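PDB 5V2D: dioxygenase from Pseudomonas brassicacearum, which probably uses an iron centre and dioxygen to cleave the central double bond of lignin-derived stilbenes, giving two aldehydes. Local coordinates for residues Leu35-Ala43 against Ala66-Met74. Residues are numbered along the deposited sequence; the frame is centred on the assembly and turned at random.
Sequences LYKPSRIEA and APDPQYPPM
The carboxylate of Asp68 meets the backbone N-H groups of Ser39 and Arg40, joining two loops of the seven-bladed beta-propeller fold of the carotenoid cleavage oxygenase family. One loop leads into strand 43-45 and the other leaves strand 60-67, two strands of the same antiparallel sheet. Ser39 N binds OD2 of Asp68 at 2.9 Å, on the syn lone pair and nearly straight. Arg40 N donates to OD1 of Asp68, also at 2.9 Å, but comes from above the carboxylate plane. CB of Asp68 already points toward the other loop, and chi1 of -163° extends the carboxylate away from its backbone N. Arg101 forms a salt bridge with OD1 of Asp68. With an alanine replacing this aspartate, both N-H groups would probably lose their acceptor and Arg101 this anionic partner. The Arg40 side chain crosses that of Asp68 at about a right angle, and the charges stay apart, Arg40 NE 6.0 Å from Asp68 OD2. CD of Arg40 lies 3.2 Å from Pro69 O, and beyond it the chain bends (chi3 -76°) toward Gln70. NH1 of Arg40 donates to Gln70 O at 2.8 Å. This oxygen lies in the guanidinium plane; the donor is tilted 32° from the carbonyl plane. The Gln70 amide is shared: OE1 accepts from Arg113 NE, while NE2 donates to a water at 3.1 Å. That water donates in turn to Arg40 O at 2.8 Å.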
loop_
_atom_site.group_PDB
_atom_site.type_symbol
_atom_site.label_atom_id
_atom_site.label_comp_id
_atom_site.label_asym_id
_atom_site.label_seq_id
_atom_site.Cartn_x
_atom_site.Cartn_y
_atom_site.Cartn_z
ATOM N N LEU A 35 17.164 -2.760 -1.703
ATOM C CA LEU A 35 15.761 -2.486 -1.373
ATOM C C LEU A 35 15.569 -2.172 0.165
ATOM O O LEU A 35 14.776 -1.290 0.480
ATOM C CB LEU A 35 14.895 -3.649 -1.741
ATOM C CG LEU A 35 14.179 -3.488 -3.089
ATOM C CD1 LEU A 35 14.984 -2.938 -4.182
ATOM C CD2 LEU A 35 13.333 -4.644 -3.485
ATOM N N TYR A 36 16.224 -2.913 1.037
ATOM C CA TYR A 36 15.861 -2.887 2.460
ATOM C C TYR A 36 16.890 -2.361 3.431
ATOM O O TYR A 36 16.597 -2.170 4.603
ATOM C CB TYR A 36 15.287 -4.264 2.920
ATOM C CG TYR A 36 14.067 -4.632 2.105
ATOM C CD1 TYR A 36 12.859 -3.909 2.238
ATOM C CD2 TYR A 36 14.099 -5.664 1.161
ATOM C CE1 TYR A 36 11.772 -4.178 1.479
ATOM C CE2 TYR A 36 12.966 -5.952 0.391
ATOM C CZ TYR A 36 11.833 -5.175 0.521
ATOM O OH TYR A 36 10.722 -5.421 -0.220
ATOM N N LYS A 37 18.080 -2.015 2.957
ATOM C CA LYS A 37 18.980 -1.379 3.816
ATOM C C LYS A 37 18.355 -0.051 4.283
ATOM O O LYS A 37 17.730 0.666 3.504
ATOM C CB LYS A 37 20.295 -1.135 3.113
ATOM C CG LYS A 37 21.383 -0.516 3.904
ATOM C CD LYS A 37 22.639 -0.275 2.993
ATOM C CE LYS A 37 23.208 -1.538 2.328
ATOM N NZ LYS A 37 24.177 -1.113 1.262
ATOM N N PRO A 38 18.547 0.283 5.545
ATOM C CA PRO A 38 17.936 1.556 6.059
ATOM C C PRO A 38 18.522 2.744 5.345
ATOM O O PRO A 38 19.676 2.691 4.916
ATOM C CB PRO A 38 18.440 1.575 7.515
ATOM C CG PRO A 38 18.596 0.054 7.852
ATOM C CD PRO A 38 19.299 -0.433 6.607
ATOM N N SER A 39 17.731 3.784 5.164
ATOM C CA SER A 39 18.228 5.042 4.537
ATOM C C SER A 39 18.264 6.135 5.591
ATOM O O SER A 39 19.328 6.591 5.983
ATOM C CB SER A 39 17.314 5.441 3.377
ATOM O OG SER A 39 17.508 6.754 2.973
ATOM N N ARG A 40 17.083 6.536 6.035
ATOM C CA ARG A 40 16.884 7.493 7.148
ATOM C C ARG A 40 17.269 8.882 6.706
ATOM O O ARG A 40 17.472 9.750 7.521
ATOM C CB ARG A 40 17.631 7.053 8.396
ATOM C CG ARG A 40 17.350 5.549 8.750
ATOM C CD ARG A 40 17.943 5.296 10.158
ATOM N NE ARG A 40 19.390 5.174 10.088
ATOM C CZ ARG A 40 20.151 4.942 11.126
ATOM N NH1 ARG A 40 19.633 4.824 12.389
ATOM N NH2 ARG A 40 21.437 4.816 10.974
ATOM N N ILE A 41 17.282 9.108 5.379
ATOM C CA ILE A 41 17.687 10.422 4.898
ATOM C C ILE A 41 16.415 11.294 4.766
ATOM O O ILE A 41 15.541 10.986 4.029
ATOM C CB ILE A 41 18.360 10.305 3.546
ATOM C CG1 ILE A 41 19.689 9.502 3.616
ATOM C CG2 ILE A 41 18.528 11.676 2.872
ATOM C CD1 ILE A 41 20.223 9.175 2.223
ATOM N N GLU A 42 16.375 12.373 5.509
ATOM C CA GLU A 42 15.445 13.466 5.336
ATOM C C GLU A 42 16.172 14.479 4.493
ATOM O O GLU A 42 17.279 14.839 4.806
ATOM C CB GLU A 42 15.002 14.075 6.663
ATOM C CG GLU A 42 14.216 13.088 7.516
ATOM C CD GLU A 42 13.569 13.800 8.723
ATOM O OE1 GLU A 42 14.246 13.936 9.780
ATOM O OE2 GLU A 42 12.386 14.218 8.607
ATOM N N ALA A 43 15.602 14.857 3.360
ATOM C CA ALA A 43 16.381 15.602 2.360
ATOM C C ALA A 43 15.566 16.594 1.576
ATOM O O ALA A 43 14.332 16.498 1.510
ATOM C CB ALA A 43 16.942 14.626 1.410
ATOM N N ALA A 66 7.455 5.475 2.455
ATOM C CA ALA A 66 8.239 4.312 2.715
ATOM C C ALA A 66 8.427 4.071 4.223
ATOM O O ALA A 66 8.861 4.945 4.913
ATOM C CB ALA A 66 9.595 4.446 2.093
ATOM N N PRO A 67 8.279 2.829 4.640
ATOM C CA PRO A 67 8.830 2.462 5.936
ATOM C C PRO A 67 10.333 2.642 5.920
ATOM O O PRO A 67 10.983 2.230 4.956
ATOM C CB PRO A 67 8.445 0.983 6.084
ATOM C CG PRO A 67 7.369 0.762 5.099
ATOM C CD PRO A 67 7.651 1.684 3.953
ATOM N N ASP A 68 10.880 3.313 6.918
ATOM C CA ASP A 68 12.307 3.575 6.945
ATOM C C ASP A 68 12.725 3.760 8.437
ATOM O O ASP A 68 12.688 4.868 8.974
ATOM C CB ASP A 68 12.634 4.795 6.114
ATOM C CG ASP A 68 14.133 4.898 5.736
ATOM O OD1 ASP A 68 14.445 5.825 4.962
ATOM O OD2 ASP A 68 14.999 4.028 6.133
ATOM N N PRO A 69 13.045 2.686 9.124
ATOM C CA PRO A 69 13.152 2.758 10.632
ATOM C C PRO A 69 14.191 3.677 11.094
ATOM O O PRO A 69 15.319 3.621 10.651
ATOM C CB PRO A 69 13.447 1.332 11.100
ATOM C CG PRO A 69 13.666 0.583 9.870
ATOM C CD PRO A 69 13.335 1.349 8.602
ATOM N N GLN A 70 13.814 4.596 12.008
ATOM C CA GLN A 70 14.723 5.576 12.501
ATOM C C GLN A 70 15.835 4.913 13.297
ATOM O O GLN A 70 16.981 5.372 13.236
ATOM C CB GLN A 70 14.014 6.572 13.407
ATOM C CG GLN A 70 14.900 7.605 14.093
ATOM C CD GLN A 70 15.377 8.654 13.154
ATOM O OE1 GLN A 70 14.813 9.731 13.093
ATOM N NE2 GLN A 70 16.462 8.322 12.382
ATOM N N TYR A 71 15.509 3.886 14.051
ATOM C CA TYR A 71 16.516 3.147 14.831
ATOM C C TYR A 71 16.510 1.649 14.598
ATOM O O TYR A 71 15.472 1.081 14.238
ATOM C CB TYR A 71 16.249 3.370 16.335
ATOM C CG TYR A 71 16.544 4.775 16.814
ATOM C CD1 TYR A 71 17.818 5.233 16.989
ATOM C CD2 TYR A 71 15.490 5.677 17.030
ATOM C CE1 TYR A 71 18.086 6.527 17.407
ATOM C CE2 TYR A 71 15.721 6.988 17.411
ATOM C CZ TYR A 71 17.019 7.423 17.619
ATOM O OH TYR A 71 17.181 8.711 18.047
ATOM N N PRO A 72 17.592 0.980 14.896
ATOM C CA PRO A 72 17.514 -0.482 14.893
ATOM C C PRO A 72 16.464 -1.014 15.858
ATOM O O PRO A 72 16.340 -0.484 16.980
ATOM C CB PRO A 72 18.913 -0.954 15.367
ATOM C CG PRO A 72 19.790 0.212 15.170
ATOM C CD PRO A 72 18.899 1.495 15.318
ATOM N N PRO A 73 15.702 -2.034 15.465
ATOM C CA PRO A 73 14.583 -2.437 16.332
ATOM C C PRO A 73 15.081 -2.978 17.681
ATOM O O PRO A 73 16.098 -3.720 17.747
ATOM C CB PRO A 73 13.895 -3.514 15.539
ATOM C CG PRO A 73 15.002 -4.019 14.569
ATOM C CD PRO A 73 15.674 -2.746 14.188
ATOM N N MET A 74 14.384 -2.586 18.733
ATOM C CA MET A 74 14.728 -2.942 20.129
ATOM C C MET A 74 14.896 -4.497 20.265
ATOM O O MET A 74 15.744 -4.950 20.964
ATOM C CB MET A 74 13.485 -2.539 20.940
ATOM C CG MET A 74 13.562 -2.834 22.407
ATOM S SD MET A 74 12.010 -2.136 22.959
ATOM C CE MET A 74 10.831 -3.336 22.634
HETATM O O HOH W 1 17.118 10.354 10.198
#